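Local structure of putative fructosamine-3-kinase (3F7W) at residues 264-267 and 268-272; 278-281 and 282-285. The protein is probably a kinase of the fructosamine kinase family, expected to phosphorylate sugar-derived adducts on amines, although its own substrate has not been established. All blocks are in the same frame, centred on the assembly; numbering follows the deposited sequence.

Contact 1 (264-267 and 268-272)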
loop_
_atom_site.group_PDB
_atom_site.type_symbol
_atom_site.label_atom_id
_atom_site.label_comp_id
_atom_site.label_asym_id
_atom_site.label_seq_id
_atom_site.Cartn_x
_atom_site.Cartn_y
_atom_site.Cartn_z
ATOM N N LEU A 264 -5.389 6.186 -10.995
ATOM C CA LEU A 264 -5.981 7.489 -10.704
ATOM C C LEU A 264 -5.216 8.271 -9.625
ATOM O O LEU A 264 -5.046 9.491 -9.736
ATOM C CB LEU A 264 -7.446 7.336 -10.307
ATOM C CG LEU A 264 -8.369 6.998 -11.483
ATOM C CD1 LEU A 264 -9.695 6.443 -10.940
ATOM C CD2 LEU A 264 -8.617 8.232 -12.401
ATOM N N VAL A 265 -4.746 7.568 -8.606
ATOM C CA VAL A 265 -3.890 8.197 -7.604
ATOM C C VAL A 265 -2.614 8.728 -8.254
ATOM O O VAL A 265 -2.194 9.837 -7.955
ATOM C CB VAL A 265 -3.579 7.230 -6.439
ATOM C CG1 VAL A 265 -2.522 7.840 -5.474
ATOM C CG2 VAL A 265 -4.869 6.926 -5.691
ATOM N N HIS A 266 -2.024 7.964 -9.169
ATOM C CA HIS A 266 -0.768 8.392 -9.811
ATOM C C HIS A 266 -0.987 9.646 -10.668
ATOM O O HIS A 266 -0.170 10.581 -10.658
ATOM C CB HIS A 266 -0.140 7.254 -10.607
ATOM C CG HIS A 266 0.119 6.039 -9.779
ATOM N ND1 HIS A 266 0.435 6.113 -8.433
ATOM C CD2 HIS A 266 0.086 4.719 -10.087
ATOM C CE1 HIS A 266 0.556 4.890 -7.947
ATOM N NE2 HIS A 266 0.374 4.027 -8.932
ATOM N N VAL A 267 -2.103 9.671 -11.386
ATOM C CA VAL A 267 -2.433 10.822 -12.214
ATOM C C VAL A 267 -2.633 12.026 -11.291
ATOM O O VAL A 267 -2.138 13.121 -11.570
ATOM C CB VAL A 267 -3.651 10.568 -13.114
ATOM C CG1 VAL A 267 -4.080 11.890 -13.829
ATOM C CG2 VAL A 267 -3.289 9.541 -14.178
ATOM N N CYS A 268 -3.279 11.807 -10.148
ATOM C CA CYS A 268 -3.427 12.896 -9.161
ATOM C C CYS A 268 -2.115 13.438 -8.640
ATOM O O CYS A 268 -1.927 14.640 -8.598
ATOM C CB CYS A 268 -4.287 12.465 -7.983
ATOM S SG CYS A 268 -6.044 12.370 -8.399
ATOM N N LEU A 269 -1.226 12.536 -8.236
ATOM C CA LEU A 269 0.022 12.882 -7.575
ATOM C C LEU A 269 1.128 13.299 -8.518
ATOM O O LEU A 269 1.927 14.170 -8.163
ATOM C CB LEU A 269 0.513 11.714 -6.717
ATOM C CG LEU A 269 -0.246 11.412 -5.441
ATOM C CD1 LEU A 269 0.383 10.167 -4.791
ATOM C CD2 LEU A 269 -0.257 12.625 -4.508
ATOM N N PHE A 270 1.176 12.707 -9.712
ATOM C CA PHE A 270 2.353 12.825 -10.586
ATOM C C PHE A 270 2.046 13.367 -11.967
ATOM O O PHE A 270 2.968 13.677 -12.720
ATOM C CB PHE A 270 3.092 11.473 -10.658
ATOM C CG PHE A 270 3.486 10.950 -9.297
ATOM C CD1 PHE A 270 4.406 11.645 -8.541
ATOM C CD2 PHE A 270 2.885 9.817 -8.740
ATOM C CE1 PHE A 270 4.748 11.232 -7.282
ATOM C CE2 PHE A 270 3.219 9.400 -7.479
ATOM C CZ PHE A 270 4.182 10.126 -6.738
ATOM N N GLY A 271 0.764 13.460 -12.320
ATOM C CA GLY A 271 0.337 14.157 -13.509
ATOM C C GLY A 271 0.142 13.300 -14.746
ATOM O O GLY A 271 -0.101 12.096 -14.669
ATOM N N ALA A 272 0.289 13.962 -15.883
ATOM C CA ALA A 272 -0.018 13.420 -17.210
ATOM C C ALA A 272 0.674 12.104 -17.586
ATOM O O ALA A 272 0.111 11.314 -18.358
ATOM C CB ALA A 272 0.298 14.485 -18.267
#
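Cys268 N, Leu269 N and Phe270 N bond back to the carbonyls of Leu264, Val265 and His266 in regular i+4 fashion, and Gly271 N closes the last turn on Val267 O at 3.0 Å, with the donor about 40° out of that carbonyl's plane. That bond is bent (136° at the hydrogen), and the same N-H also makes a weak one to His266 O, which thus receives both Phe270 N and Gly271 N. Gly271 then leaves the helix with positive phi, a common way for a helix to end at its C-terminus. Among the side chains, Val265 and Leu269 run side by side: with CG1 anti to the backbone N (chi1 173°), Val265 brings that methyl to 3.8 Å from Leu269 CD1. The first torsion of Phe270 swings its ring so that CD2 comes to 3.7 Å from His266 O, while Leu269 CB covers one face of the ring near the rim. Cys268 CB rests close to the carbonyl oxygens of Leu264 and Val265. This end of helix 251-270 is clasped from several directions: Leu264 and Val267 pack on helix 141-159, Cys268 and Leu269 touch Leu131 of strand 131-133, and the His266 ring meets that of Phe229 from helix 219-229.

Contact 2 (278-281 and 282-285); sequences LVDT and ARAA
Val279 lays its CG1 methyl over one face of the Arg283 guanidinium, offset toward the rim, with NH1 the nearest atom at 3.4 Å and CZ at 3.6 Å. The two side chains lie alongside each other and point the same way; the arginine chain, extended from CG to NE, carries its flat head back across the valine one turn earlier. Asp280 OD1 approaches the same group obliquely but stays 4.4 Å from NH1, beyond salt-bridge range, so any attraction between the two charges is probably modest. Beneath these side chains, the backbone sets their spacing. Arg283 N donates to Val279 O at 3.0 Å in an almost straight bond (174°), and the flanking i+4 bonds from Ala282, Ala284 and Ala285 to Leu278, Asp280 and Thr281 keep the helix regular. Ala284 CB lies 3.5 Å from Asp280 O. Thr281 turns its OG1 beside its own backbone N (chi1 -56°), where the hydroxyl hydrogen-bonds to Thr277 O on the preceding turn. Two helices flank this part of helix 275-286: helix 165-176, where Leu170 meets Val279, Ala282 and Arg283, and helix 251-270, against which Leu278 and Thr281 pack.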
loop_
_atom_site.group_PDB
_atom_site.type_symbol
_atom_site.label_atom_id
_atom_site.label_comp_id
_atom_site.label_asym_id
_atom_site.label_seq_id
_atom_site.Cartn_x
_atom_site.Cartn_y
_atom_site.Cartn_z
ATOM N N LEU A 278 -3.856 4.940 -17.709
ATOM C CA LEU A 278 -5.198 4.954 -17.118
ATOM C C LEU A 278 -6.260 4.691 -18.186
ATOM O O LEU A 278 -7.131 3.830 -18.014
ATOM C CB LEU A 278 -5.452 6.292 -16.410
ATOM C CG LEU A 278 -6.876 6.456 -15.868
ATOM C CD1 LEU A 278 -7.216 5.394 -14.830
ATOM C CD2 LEU A 278 -7.080 7.856 -15.345
ATOM N N VAL A 279 -6.191 5.426 -19.301
ATOM C CA VAL A 279 -7.187 5.285 -20.356
ATOM C C VAL A 279 -7.176 3.872 -20.917
ATOM O O VAL A 279 -8.223 3.249 -21.058
ATOM C CB VAL A 279 -6.999 6.316 -21.496
ATOM C CG1 VAL A 279 -7.939 6.002 -22.691
ATOM C CG2 VAL A 279 -7.225 7.730 -20.950
ATOM N N ASP A 280 -5.983 3.368 -21.211
ATOM C CA ASP A 280 -5.837 2.042 -21.805
ATOM C C ASP A 280 -6.391 0.968 -20.862
ATOM O O ASP A 280 -7.006 -0.004 -21.301
ATOM C CB ASP A 280 -4.367 1.756 -22.091
ATOM C CG ASP A 280 -3.804 2.590 -23.250
ATOM O OD1 ASP A 280 -4.582 3.254 -23.970
ATOM O OD2 ASP A 280 -2.564 2.589 -23.412
ATOM N N THR A 281 -6.136 1.151 -19.562
ATOM C CA THR A 281 -6.555 0.174 -18.534
ATOM C C THR A 281 -8.094 0.174 -18.344
ATOM O O THR A 281 -8.718 -0.884 -18.177
ATOM C CB THR A 281 -5.776 0.422 -17.206
ATOM O OG1 THR A 281 -4.366 0.365 -17.469
ATOM C CG2 THR A 281 -6.118 -0.609 -16.124
ATOM N N ALA A 282 -8.689 1.367 -18.365
ATOM C CA ALA A 282 -10.137 1.528 -18.333
ATOM C C ALA A 282 -10.767 0.831 -19.534
ATOM O O ALA A 282 -11.714 0.064 -19.386
ATOM C CB ALA A 282 -10.509 3.015 -18.327
ATOM N N ARG A 283 -10.236 1.087 -20.732
ATOM C CA ARG A 283 -10.714 0.379 -21.921
ATOM C C ARG A 283 -10.628 -1.141 -21.786
ATOM O O ARG A 283 -11.561 -1.862 -22.154
ATOM C CB ARG A 283 -9.941 0.834 -23.154
ATOM C CG ARG A 283 -10.399 2.176 -23.617
ATOM C CD ARG A 283 -9.510 2.760 -24.666
ATOM N NE ARG A 283 -10.158 3.949 -25.197
ATOM C CZ ARG A 283 -9.522 4.959 -25.780
ATOM N NH1 ARG A 283 -8.197 4.938 -25.940
ATOM N NH2 ARG A 283 -10.222 6.001 -26.216
ATOM N N ALA A 284 -9.503 -1.609 -21.256
ATOM C CA ALA A 284 -9.278 -3.032 -21.040
ATOM C C ALA A 284 -10.264 -3.629 -20.023
ATOM O O ALA A 284 -10.811 -4.712 -20.242
ATOM C CB ALA A 284 -7.818 -3.286 -20.613
ATOM N N ALA A 285 -10.470 -2.933 -18.907
ATOM C CA ALA A 285 -11.476 -3.332 -17.925
ATOM C C ALA A 285 -12.864 -3.475 -18.570
ATOM O O ALA A 285 -13.603 -4.432 -18.306
ATOM C CB ALA A 285 -11.527 -2.325 -16.768
#

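How the contacts relate
Contacts 1 and 2 lie on the last two helices of the chain and illustrate how successive helices can end, turn and pack on one another. Contact 1 closes helix 251-270; a short connection then leads into helix 275-286, which holds contact 2. Although in series along the chain, their centres are only about 15 Å apart, and they touch directly where Leu264 CD2 meets Leu278 CD2 at 3.3 Å. Both lie on the same side of the chain's centre, in the helical part of a kinase-like fold, away from the five-stranded antiparallel sheet. The C-terminal helices are thus packed both on each other and on helices from earlier in the chain.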